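Local coordinates for transcriptional repressor (PDB 3KV1), which probably represses transcription as a SorC-family regulator, binding DNA and, through the putative sugar-binding domain described here, a carbohydrate effector, at residues Q14-K19 and S254-L259; F20-A25 and G239-G244; S86-T91 and I98-I103; S163-L168 and G208-L213. All coordinates share one frame; numbering follows the deposited sequence. Where two conformers were deposited one is given.

Contact 1 of 4, residues Q14-K19 and S254-L259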
loop_
_atom_site.group_PDB
_atom_site.type_symbol
_atom_site.label_atom_id
_atom_site.label_comp_id
_atom_site.label_asym_id
_atom_site.label_seq_id
_atom_site.Cartn_x
_atom_site.Cartn_y
_atom_site.Cartn_z
ATOM N N GLN A 14 28.120 22.151 -14.959
ATOM C CA GLN A 14 28.116 22.484 -16.374
ATOM C C GLN A 14 28.797 21.388 -17.189
ATOM O O GLN A 14 28.282 20.985 -18.233
ATOM C CB GLN A 14 28.792 23.840 -16.599
ATOM C CG GLN A 14 28.230 24.926 -15.693
ATOM C CD GLN A 14 28.917 26.271 -15.874
ATOM O OE1 GLN A 14 29.581 26.514 -16.886
ATOM N NE2 GLN A 14 28.759 27.154 -14.888
ATOM N N LYS A 15 29.940 20.889 -16.704
ATOM C CA LYS A 15 30.650 19.821 -17.396
ATOM C C LYS A 15 29.837 18.539 -17.436
ATOM O O LYS A 15 29.813 17.843 -18.465
ATOM C CB LYS A 15 32.021 19.563 -16.762
ATOM C CG LYS A 15 33.048 20.682 -17.034
ATOM C CD LYS A 15 34.336 20.471 -16.213
ATOM C CE LYS A 15 35.344 21.607 -16.415
ATOM N NZ LYS A 15 36.554 21.410 -15.558
ATOM N N LEU A 16 29.185 18.212 -16.316
ATOM C CA LEU A 16 28.334 17.021 -16.262
ATOM C C LEU A 16 27.139 17.101 -17.226
ATOM O O LEU A 16 26.823 16.150 -17.934
ATOM C CB LEU A 16 27.801 16.807 -14.844
ATOM C CG LEU A 16 28.803 16.260 -13.832
ATOM C CD1 LEU A 16 28.124 16.125 -12.481
ATOM C CD2 LEU A 16 29.344 14.899 -14.320
ATOM N N VAL A 17 26.477 18.251 -17.227
ATOM C CA VAL A 17 25.344 18.486 -18.095
ATOM C C VAL A 17 25.763 18.303 -19.541
ATOM O O VAL A 17 25.095 17.607 -20.305
ATOM C CB VAL A 17 24.757 19.891 -17.866
ATOM C CG1 VAL A 17 23.872 20.331 -19.055
ATOM C CG2 VAL A 17 23.973 19.924 -16.544
ATOM N N GLU A 18 26.902 18.885 -19.902
ATOM C CA GLU A 18 27.377 18.800 -21.269
ATOM C C GLU A 18 27.775 17.377 -21.614
ATOM O O GLU A 18 27.422 16.863 -22.664
ATOM C CB GLU A 18 28.568 19.737 -21.468
ATOM C CG GLU A 18 28.536 20.467 -22.787
ATOM C CD GLU A 18 29.848 21.160 -23.100
ATOM O OE1 GLU A 18 30.802 21.041 -22.292
ATOM O OE2 GLU A 18 29.926 21.819 -24.163
ATOM N N LYS A 19 28.509 16.736 -20.713
ATOM C CA LYS A 19 29.056 15.423 -20.999
ATOM C C LYS A 19 27.991 14.326 -21.073
ATOM O O LYS A 19 28.110 13.410 -21.888
ATOM C CB LYS A 19 30.131 15.065 -19.950
ATOM C CG LYS A 19 31.048 13.928 -20.352
ATOM C CD LYS A 19 31.951 14.388 -21.491
ATOM C CE LYS A 19 33.056 13.391 -21.775
ATOM N NZ LYS A 19 33.662 13.601 -23.124
ATOM N N SER A 254 33.024 14.509 -5.270
ATOM C CA SER A 254 33.910 13.381 -5.642
ATOM C C SER A 254 33.303 12.459 -6.703
ATOM O O SER A 254 34.040 11.984 -7.604
ATOM C CB SER A 254 34.326 12.560 -4.420
ATOM O OG SER A 254 35.339 13.237 -3.739
ATOM N N CYS A 255 32.002 12.159 -6.598
ATOM C CA CYS A 255 31.364 11.354 -7.656
ATOM C C CYS A 255 31.446 12.073 -8.995
ATOM O O CYS A 255 31.730 11.450 -10.028
ATOM C CB CYS A 255 29.896 11.028 -7.377
ATOM S SG CYS A 255 29.656 9.838 -6.046
ATOM N N ALA A 256 31.182 13.378 -8.986
ATOM C CA ALA A 256 31.216 14.153 -10.225
ATOM C C ALA A 256 32.604 14.093 -10.861
ATOM O O ALA A 256 32.735 13.897 -12.074
ATOM C CB ALA A 256 30.823 15.604 -9.972
HETATM N N MSE A 257 33.641 14.284 -10.040
HETATM C CA MSE A 257 35.043 14.210 -10.506
HETATM C C MSE A 257 35.324 12.838 -11.085
HETATM O O MSE A 257 35.945 12.714 -12.145
HETATM C CB MSE A 257 35.986 14.493 -9.346
HETATM C CG MSE A 257 35.889 15.899 -8.879
HETATM SE SE MSE A 257 37.093 16.152 -7.372
HETATM C CE MSE A 257 37.228 18.097 -7.475
ATOM N N ALA A 258 34.837 11.793 -10.409
ATOM C CA ALA A 258 35.043 10.410 -10.870
ATOM C C ALA A 258 34.421 10.164 -12.250
ATOM O O ALA A 258 35.057 9.525 -13.112
ATOM C CB ALA A 258 34.464 9.399 -9.858
ATOM N N LEU A 259 33.196 10.662 -12.433
ATOM C CA LEU A 259 32.425 10.499 -13.678
ATOM C C LEU A 259 33.120 11.202 -14.835
ATOM O O LEU A 259 33.205 10.649 -15.939
ATOM C CB LEU A 259 31.030 11.075 -13.520
ATOM C CG LEU A 259 30.175 10.291 -12.507
ATOM C CD1 LEU A 259 28.897 11.045 -12.245
ATOM C CD2 LEU A 259 29.919 8.871 -12.996
#
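Leu16 of helix 10-20 and Ala256 of helix 253-264 bring the two helices together, with their CA atoms 7.3 Å apart. The Leu16 side chain starts out across the line between the helices, and its torsions swing the branched end over: CG lies anti to the carbonyl carbon (chi1 -75°), and CD1 continues the chain in an extended step (chi2 179°). CD1 therefore meets the methyl of Ala256, with Leu16 CD1 3.7 Å from Ala256 CB. The second branch reaches the next turn of the partner helix, where Leu16 CD2 stands a looser 4.3 Å from Leu259 CB. Leu259 sets out toward helix 10-20, and its side chain also packs on Ile237, Met238 and Leu241 of helix 234-242, which ties this helix pair to a third. Ala25 and Ile27 of strand 24-28 also touch Leu16, and Ile27 touches Ala256, so the contact rests on the sheet. No hydrogen bond joins the two segments. Backbone groups are engaged within their own helices, as in Lys19 N to Lys15 O at 2.8 Å and Leu259 N to Cys255 O at 2.9 Å. With only methyl and methylene groups meeting at buried residues, the join depends on dispersion and the hydrophobic effect, and nothing directional fixes these two turns against each other beyond the fit of their shapes.

Contact 2 of 4, residues F20-A25 and G239-G244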
loop_
_atom_site.group_PDB
_atom_site.type_symbol
_atom_site.label_atom_id
_atom_site.label_comp_id
_atom_site.label_asym_id
_atom_site.label_seq_id
_atom_site.Cartn_x
_atom_site.Cartn_y
_atom_site.Cartn_z
ATOM N N PHE A 20 26.961 14.417 -20.225
ATOM C CA PHE A 20 26.012 13.320 -20.081
ATOM C C PHE A 20 24.613 13.658 -20.587
ATOM O O PHE A 20 23.674 12.911 -20.345
ATOM C CB PHE A 20 25.984 12.824 -18.628
ATOM C CG PHE A 20 27.299 12.232 -18.174
ATOM C CD1 PHE A 20 27.755 11.034 -18.718
ATOM C CD2 PHE A 20 28.096 12.890 -17.236
ATOM C CE1 PHE A 20 28.978 10.485 -18.313
ATOM C CE2 PHE A 20 29.324 12.353 -16.829
ATOM C CZ PHE A 20 29.764 11.151 -17.367
ATOM N N ASN A 21 24.494 14.772 -21.301
ATOM C CA ASN A 21 23.216 15.172 -21.861
ATOM C C ASN A 21 22.113 15.270 -20.797
ATOM O O ASN A 21 21.019 14.753 -20.978
ATOM C CB ASN A 21 22.806 14.166 -22.920
ATOM C CG ASN A 21 22.460 14.816 -24.206
ATOM O OD1 ASN A 21 21.296 15.155 -24.451
ATOM N ND2 ASN A 21 23.475 15.030 -25.047
ATOM N N LEU A 22 22.410 15.922 -19.680
ATOM C CA LEU A 22 21.428 16.059 -18.623
ATOM C C LEU A 22 20.682 17.354 -18.804
ATOM O O LEU A 22 21.138 18.276 -19.496
ATOM C CB LEU A 22 22.121 16.119 -17.266
ATOM C CG LEU A 22 23.010 14.896 -16.986
ATOM C CD1 LEU A 22 23.952 15.159 -15.785
ATOM C CD2 LEU A 22 22.085 13.732 -16.695
ATOM N N LYS A 23 19.546 17.435 -18.141
ATOM C CA LYS A 23 18.855 18.704 -17.925
ATOM C C LYS A 23 19.532 19.516 -16.807
ATOM O O LYS A 23 19.617 20.737 -16.889
ATOM C CB LYS A 23 17.398 18.438 -17.516
ATOM C CG LYS A 23 16.518 18.010 -18.705
ATOM C CD LYS A 23 14.986 18.095 -18.350
ATOM C CE LYS A 23 14.069 17.380 -19.349
ATOM N NZ LYS A 23 12.644 17.684 -18.950
ATOM N N ARG A 24 19.976 18.818 -15.764
ATOM C CA ARG A 24 20.549 19.441 -14.572
ATOM C C ARG A 24 21.547 18.484 -13.950
ATOM O O ARG A 24 21.463 17.269 -14.139
ATOM C CB ARG A 24 19.468 19.727 -13.505
ATOM C CG ARG A 24 18.566 20.925 -13.740
ATOM C CD ARG A 24 19.329 22.259 -13.676
ATOM N NE ARG A 24 19.731 22.663 -12.330
ATOM C CZ ARG A 24 18.919 23.231 -11.437
ATOM N NH1 ARG A 24 17.637 23.446 -11.732
ATOM N NH2 ARG A 24 19.392 23.582 -10.243
ATOM N N ALA A 25 22.476 19.045 -13.186
ATOM C CA ALA A 25 23.300 18.277 -12.274
ATOM C C ALA A 25 23.293 19.060 -10.970
ATOM O O ALA A 25 23.486 20.294 -10.967
ATOM C CB ALA A 25 24.714 18.123 -12.834
ATOM N N GLY A 239 27.453 3.409 -15.290
ATOM C CA GLY A 239 26.544 2.510 -15.998
ATOM C C GLY A 239 25.161 3.137 -16.159
ATOM O O GLY A 239 24.556 3.104 -17.239
ATOM N N ALA A 240 24.654 3.704 -15.072
ATOM C CA ALA A 240 23.334 4.309 -15.090
ATOM C C ALA A 240 23.261 5.497 -16.056
ATOM O O ALA A 240 22.299 5.622 -16.798
ATOM C CB ALA A 240 22.922 4.729 -13.666
ATOM N N LEU A 241 24.277 6.361 -16.027
ATOM C CA LEU A 241 24.315 7.480 -16.956
ATOM C C LEU A 241 24.342 6.984 -18.390
ATOM O O LEU A 241 23.691 7.564 -19.249
ATOM C CB LEU A 241 25.505 8.390 -16.672
ATOM C CG LEU A 241 25.283 9.261 -15.440
ATOM C CD1 LEU A 241 26.636 9.867 -15.077
ATOM C CD2 LEU A 241 24.214 10.341 -15.660
ATOM N N ARG A 242 25.037 5.879 -18.629
ATOM C CA ARG A 242 25.138 5.364 -19.990
ATOM C C ARG A 242 23.824 4.828 -20.543
ATOM O O ARG A 242 23.696 4.713 -21.768
ATOM C CB ARG A 242 26.285 4.340 -20.118
ATOM C CG ARG A 242 27.622 5.071 -20.024
ATOM C CD ARG A 242 28.756 4.080 -20.040
ATOM N NE ARG A 242 30.071 4.741 -20.067
ATOM C CZ ARG A 242 31.180 4.186 -19.596
ATOM N NH1 ARG A 242 31.137 2.966 -19.066
ATOM N NH2 ARG A 242 32.339 4.841 -19.659
ATOM N N THR A 243 22.834 4.545 -19.679
ATOM C CA THR A 243 21.560 4.025 -20.188
ATOM C C THR A 243 20.828 5.102 -20.940
ATOM O O THR A 243 19.936 4.808 -21.721
ATOM C CB THR A 243 20.577 3.615 -19.079
ATOM O OG1 THR A 243 20.227 4.778 -18.313
ATOM C CG2 THR A 243 21.178 2.556 -18.197
ATOM N N GLY A 244 21.166 6.351 -20.652
ATOM C CA GLY A 244 20.539 7.499 -21.286
ATOM C C GLY A 244 19.239 7.962 -20.637
ATOM O O GLY A 244 18.620 8.929 -21.095
#
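The Phe20 ring carries the CD1 methyl of Leu241 on one face, almost exactly over its middle: Leu241 CD1 lies 3.8 Å from the centroid of the Phe20 ring and 3° off the ring normal. This CH-pi contact is so well centred that Leu241 CD1 is 4.0 to 4.1 Å from all six Phe20 ring carbons. Phe20 and Leu241 cross at about a right angle. Beyond the far end of the ring is backbone, with Leu259 O 3.8 Å from Phe20 CZ, and Ala263 of the same helix 253-264 touches the Phe20 side chain as well. Leu241 divides its branches: with chi1 -75° and an extended second step, CD1 goes to the ring, while Leu241 CD2 meets Leu22 CD2 at 4.1 Å. Leu22 approaches from the turn after helix 10-20, where Asn21 adopts positive phi and leaves the helical path. Toward the C-terminal side of helix 234-242, Thr243 bends back on the chain: its OG1 donates to Ala240 O at 2.7 Å, in the carbonyl plane, with a C=O...donor angle of 156°. Thr243 N bonds Ala240 O at 3.1 Å, so two donors grip one carbonyl. Gly244 then turns off with positive phi. From there the chain runs into strand 248-252, the parallel neighbour of strand 24-28. Helix 234-242 is thus the helical arm of a beta-alpha-beta crossover from strand 223-227, packed on the sheet in the manner of a Rossmann-like alpha/beta domain.

Contact 3 of 4, residues S86-T91 and I98-I103; sequences SAIGGT and INADHI
Ile88 and Ala100 meet where the loop after strand 83-86 faces the start of helix 100-111, a strand-loop-helix unit of the alpha/beta domain with Asn99 at the N-cap position. The apolar part is small: Ile88 CG2, placed between its own backbone N and carbonyl carbon, sits 3.7 Å from Ala100 CB. The side chains of Thr91 and Asn99 form a separate polar pair, passing each other in opposite directions. The clear polar links across the contact go through water. One water donates to Gly89 O at 2.7 Å and accepts from Ala100 N at 3.0 Å; a second donates to Ile88 O and accepts from Asp101 N at 2.9 Å. Two amides of the helix's first turn, which have no preceding helical carbonyl to bond, are thereby joined to loop carbonyls. The Asp101 carboxylate is held chiefly from elsewhere. OD2 makes a salt bridge to Arg105 and a hydrogen bond to Tyr119 OH of the second subunit, and OD1 bonds Thr117 of its own chain, so this helix end lies at the dimer interface. A third water links the side chains across the contact, 2.7 Å from Ser86 OG and donating to Asp101 OD1 at 3.0 Å.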
loop_
_atom_site.group_PDB
_atom_site.type_symbol
_atom_site.label_atom_id
_atom_site.label_comp_id
_atom_site.label_asym_id
_atom_site.label_seq_id
_atom_site.Cartn_x
_atom_site.Cartn_y
_atom_site.Cartn_z
ATOM N N SER A 86 4.099 4.711 -6.283
ATOM C CA SER A 86 5.156 3.686 -6.148
ATOM C C SER A 86 5.506 3.074 -7.478
ATOM O O SER A 86 4.610 2.663 -8.235
ATOM C CB SER A 86 4.669 2.570 -5.223
ATOM O OG SER A 86 4.500 3.066 -3.918
ATOM N N ALA A 87 6.808 2.978 -7.771
ATOM C CA ALA A 87 7.270 2.398 -9.027
ATOM C C ALA A 87 7.753 0.981 -8.838
ATOM O O ALA A 87 8.241 0.363 -9.778
ATOM C CB ALA A 87 8.432 3.233 -9.625
ATOM N N ILE A 88 7.647 0.485 -7.615
ATOM C CA ILE A 88 8.114 -0.858 -7.284
ATOM C C ILE A 88 7.238 -1.308 -6.123
ATOM O O ILE A 88 6.716 -0.469 -5.387
ATOM C CB ILE A 88 9.632 -0.892 -6.966
ATOM C CG1 ILE A 88 10.053 -2.308 -6.583
ATOM C CG2 ILE A 88 9.973 0.087 -5.804
ATOM C CD1 ILE A 88 11.606 -2.516 -6.502
ATOM N N GLY A 89 7.019 -2.611 -6.002
ATOM C CA GLY A 89 6.120 -3.166 -4.983
ATOM C C GLY A 89 6.666 -3.048 -3.567
ATOM O O GLY A 89 7.781 -2.533 -3.341
ATOM N N GLY A 90 5.911 -3.565 -2.601
ATOM C CA GLY A 90 6.273 -3.406 -1.204
ATOM C C GLY A 90 7.104 -4.524 -0.624
ATOM O O GLY A 90 7.145 -5.620 -1.136
ATOM N N THR A 91 7.723 -4.223 0.510
ATOM C CA THR A 91 8.579 -5.167 1.207
ATOM C C THR A 91 8.005 -5.434 2.603
ATOM O O THR A 91 7.377 -4.553 3.183
ATOM C CB THR A 91 9.991 -4.570 1.324
ATOM O OG1 THR A 91 9.890 -3.238 1.843
ATOM C CG2 THR A 91 10.645 -4.495 -0.054
ATOM N N ILE A 98 13.960 0.455 2.766
ATOM C CA ILE A 98 12.861 1.418 2.908
ATOM C C ILE A 98 11.954 1.351 1.659
ATOM O O ILE A 98 12.388 1.612 0.541
ATOM C CB ILE A 98 13.343 2.830 3.170
ATOM C CG1 ILE A 98 14.303 2.846 4.373
ATOM C CG2 ILE A 98 12.171 3.766 3.462
ATOM C CD1 ILE A 98 14.474 4.220 5.002
ATOM N N ASN A 99 10.753 0.956 1.856
ATOM C CA ASN A 99 9.770 0.722 0.860
ATOM C C ASN A 99 9.391 1.956 0.016
ATOM O O ASN A 99 9.179 2.955 0.580
ATOM C CB ASN A 99 8.623 0.451 1.775
ATOM C CG ASN A 99 7.758 -0.460 1.294
ATOM O OD1 ASN A 99 7.442 -1.422 1.953
ATOM N ND2 ASN A 99 7.277 -0.200 0.145
ATOM N N ALA A 100 9.207 1.844 -1.298
ATOM C CA ALA A 100 8.768 2.995 -2.062
ATOM C C ALA A 100 7.422 3.527 -1.556
ATOM O O ALA A 100 7.189 4.722 -1.565
ATOM C CB ALA A 100 8.661 2.633 -3.535
ATOM N N ASP A 101 6.532 2.624 -1.154
ATOM C CA ASP A 101 5.228 3.017 -0.655
ATOM C C ASP A 101 5.368 3.928 0.577
ATOM O O ASP A 101 4.709 4.979 0.674
ATOM C CB ASP A 101 4.442 1.742 -0.325
ATOM C CG ASP A 101 3.142 2.015 0.304
ATOM O OD1 ASP A 101 2.475 2.948 -0.202
ATOM O OD2 ASP A 101 2.797 1.289 1.281
ATOM N N HIS A 102 6.181 3.516 1.550
ATOM C CA HIS A 102 6.409 4.355 2.733
ATOM C C HIS A 102 6.981 5.719 2.349
ATOM O O HIS A 102 6.528 6.743 2.842
ATOM C CB HIS A 102 7.371 3.675 3.712
ATOM C CG HIS A 102 6.754 2.558 4.488
ATOM N ND1 HIS A 102 6.000 2.769 5.624
ATOM C CD2 HIS A 102 6.786 1.217 4.299
ATOM C CE1 HIS A 102 5.587 1.605 6.096
ATOM N NE2 HIS A 102 6.052 0.648 5.311
ATOM N N ILE A 103 7.941 5.722 1.430
ATOM C CA ILE A 103 8.516 6.972 0.951
ATOM C C ILE A 103 7.446 7.860 0.306
ATOM O O ILE A 103 7.394 9.055 0.591
ATOM C CB ILE A 103 9.667 6.727 -0.023
ATOM C CG1 ILE A 103 10.780 5.918 0.707
ATOM C CG2 ILE A 103 10.205 8.053 -0.535
ATOM C CD1 ILE A 103 11.890 5.373 -0.289
HETATM O O HOH W 1 2.700 4.605 -2.661
HETATM O O HOH W 2 6.230 0.026 -2.358
HETATM O O HOH W 3 9.729 -0.848 -2.401
#

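Contact 4 of 4, residues S163-L168 and G208-L213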
loop_
_atom_site.group_PDB
_atom_site.type_symbol
_atom_site.label_atom_id
_atom_site.label_comp_id
_atom_site.label_asym_id
_atom_site.label_seq_id
_atom_site.Cartn_x
_atom_site.Cartn_y
_atom_site.Cartn_z
ATOM N N SER A 163 21.492 -6.930 -2.367
ATOM C CA SER A 163 21.663 -8.201 -1.678
ATOM C C SER A 163 20.450 -8.650 -0.845
ATOM O O SER A 163 20.353 -9.822 -0.489
ATOM C CB SER A 163 22.911 -8.149 -0.798
ATOM O OG SER A 163 22.753 -7.204 0.246
ATOM N N HIS A 164 19.538 -7.735 -0.514
ATOM C CA HIS A 164 18.327 -8.131 0.215
ATOM C C HIS A 164 17.432 -9.103 -0.561
ATOM O O HIS A 164 16.721 -9.906 0.045
ATOM C CB HIS A 164 17.516 -6.916 0.659
ATOM C CG HIS A 164 17.265 -5.948 -0.444
ATOM N ND1 HIS A 164 18.114 -4.899 -0.714
ATOM C CD2 HIS A 164 16.288 -5.895 -1.378
ATOM C CE1 HIS A 164 17.659 -4.226 -1.753
ATOM N NE2 HIS A 164 16.551 -4.808 -2.174
HETATM N N MSE A 165 17.432 -9.047 -1.883
HETATM C CA MSE A 165 16.648 -10.045 -2.609
HETATM C C MSE A 165 17.162 -11.429 -2.225
HETATM O O MSE A 165 16.394 -12.393 -2.123
HETATM C CB MSE A 165 16.776 -9.855 -4.108
HETATM C CG MSE A 165 16.599 -8.433 -4.556
HETATM SE SE MSE A 165 17.203 -8.298 -6.390
HETATM C CE MSE A 165 15.884 -9.473 -7.244
ATOM N N VAL A 166 18.469 -11.522 -2.004
ATOM C CA VAL A 166 19.068 -12.794 -1.637
ATOM C C VAL A 166 18.773 -13.121 -0.180
ATOM O O VAL A 166 18.284 -14.206 0.138
ATOM C CB VAL A 166 20.588 -12.772 -1.852
ATOM C CG1 VAL A 166 21.186 -14.091 -1.426
ATOM C CG2 VAL A 166 20.894 -12.480 -3.303
ATOM N N LYS A 167 19.046 -12.167 0.701
ATOM C CA LYS A 167 18.850 -12.411 2.123
ATOM C C LYS A 167 17.382 -12.706 2.442
ATOM O O LYS A 167 17.092 -13.457 3.370
ATOM C CB LYS A 167 19.425 -11.277 2.979
ATOM C CG LYS A 167 18.757 -9.935 2.808
ATOM C CD LYS A 167 19.462 -8.859 3.630
ATOM C CE LYS A 167 18.604 -7.603 3.748
ATOM N NZ LYS A 167 19.302 -6.515 4.486
ATOM N N LEU A 168 16.466 -12.164 1.638
ATOM C CA LEU A 168 15.036 -12.437 1.826
ATOM C C LEU A 168 14.551 -13.733 1.158
ATOM O O LEU A 168 13.388 -14.103 1.293
ATOM C CB LEU A 168 14.181 -11.234 1.392
ATOM C CG LEU A 168 14.292 -10.051 2.353
ATOM C CD1 LEU A 168 13.741 -8.741 1.759
ATOM C CD2 LEU A 168 13.572 -10.410 3.644
ATOM N N GLY A 208 13.521 -10.816 -13.408
ATOM C CA GLY A 208 12.397 -11.742 -13.314
ATOM C C GLY A 208 11.875 -11.907 -11.885
ATOM O O GLY A 208 10.863 -12.564 -11.656
ATOM N N ARG A 209 12.596 -11.350 -10.912
ATOM C CA ARG A 209 12.192 -11.470 -9.517
ATOM C C ARG A 209 11.653 -10.158 -8.943
ATOM O O ARG A 209 11.452 -10.078 -7.750
ATOM C CB ARG A 209 13.393 -11.894 -8.629
ATOM C CG ARG A 209 14.111 -13.147 -9.094
ATOM C CD ARG A 209 13.217 -14.395 -9.168
ATOM N NE ARG A 209 13.882 -15.346 -10.054
ATOM C CZ ARG A 209 14.723 -16.300 -9.665
ATOM N NH1 ARG A 209 14.988 -16.511 -8.376
ATOM N NH2 ARG A 209 15.301 -17.049 -10.584
ATOM N N VAL A 210 11.451 -9.137 -9.782
ATOM C CA VAL A 210 11.054 -7.809 -9.299
ATOM C C VAL A 210 9.765 -7.348 -9.966
ATOM O O VAL A 210 9.584 -7.538 -11.164
ATOM C CB VAL A 210 12.127 -6.720 -9.588
ATOM C CG1 VAL A 210 11.752 -5.400 -8.901
ATOM C CG2 VAL A 210 13.484 -7.177 -9.121
ATOM N N ILE A 211 8.868 -6.732 -9.189
ATOM C CA ILE A 211 7.659 -6.180 -9.736
ATOM C C ILE A 211 7.726 -4.667 -9.680
ATOM O O ILE A 211 7.785 -4.083 -8.600
ATOM C CB ILE A 211 6.433 -6.651 -8.937
ATOM C CG1 ILE A 211 6.255 -8.161 -9.188
ATOM C CG2 ILE A 211 5.207 -5.905 -9.425
ATOM C CD1 ILE A 211 5.202 -8.784 -8.373
ATOM N N GLY A 212 7.754 -4.030 -10.840
ATOM C CA GLY A 212 7.829 -2.573 -10.857
ATOM C C GLY A 212 8.039 -2.111 -12.279
ATOM O O GLY A 212 7.874 -2.913 -13.209
ATOM N N LEU A 213 8.372 -0.832 -12.452
ATOM C CA LEU A 213 8.737 -0.296 -13.776
ATOM C C LEU A 213 10.003 -0.911 -14.373
ATOM O O LEU A 213 10.734 -1.647 -13.708
ATOM C CB LEU A 213 8.932 1.219 -13.702
ATOM C CG LEU A 213 7.701 2.080 -13.373
ATOM C CD1 LEU A 213 8.143 3.525 -13.464
ATOM C CD2 LEU A 213 6.538 1.798 -14.335
#
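Met165, a selenomethionine, reaches from the short helix 164-167 to Arg209 and Val210, where a 3-10 turn gives way to the loop that leads to helix 215-219 of this alpha/beta domain. Its CB points toward that loop but is still too distant to touch it. CG lies anti to the carbonyl carbon (chi1 -47°), and the chain carries on nearly straight to SE; neither CG nor SE meets the 208-213 segment. Around the side chain are Tyr123 and Met206. The bend comes last: chi3 of 64° turns CE out of the line of the chain, and this methyl alone makes the contact across, in the conformer described of the two deposited. On one partner, Met165 CE comes within 3.7 Å of Arg209 CB, the two side chains crossing at about a right angle. Arg209 begins by pointing toward the helix, then bends at chi2 and leads its guanidinium away, with NH2 in a salt bridge to Glu175 and NH1 bonded to Phe170 O. The methylene root of Arg209 thus belongs to an apolar contact while its charged end is engaged elsewhere. On the other partner, also modelled in two conformers, Met165 CE stands 3.8 Å from Val210 CG2.

Overall arrangement
The contacts form two pairs on opposite sides of the chain's centre. Contacts 1 and 2, with centres 10 Å apart, share the layer of helices on strands 24-28 and 248-252, and helix 10-20 passes from one to the other, with Val17 O 3.2 Å from Leu22 N. Contacts 3 and 4 lie 12 Å apart between centres, joined by backbone pairing: Ala87 O is 2.9 Å from Leu213 N and Gly89 N is 3.1 Å from Ile211 O. Between the pairs, centres are 24 to 30 Å apart. Along the chain, contacts 3 and 4 follow in series inside the loop closed by contact 2, itself nested within contact 1. Of the four, contact 3 alone touches the second subunit.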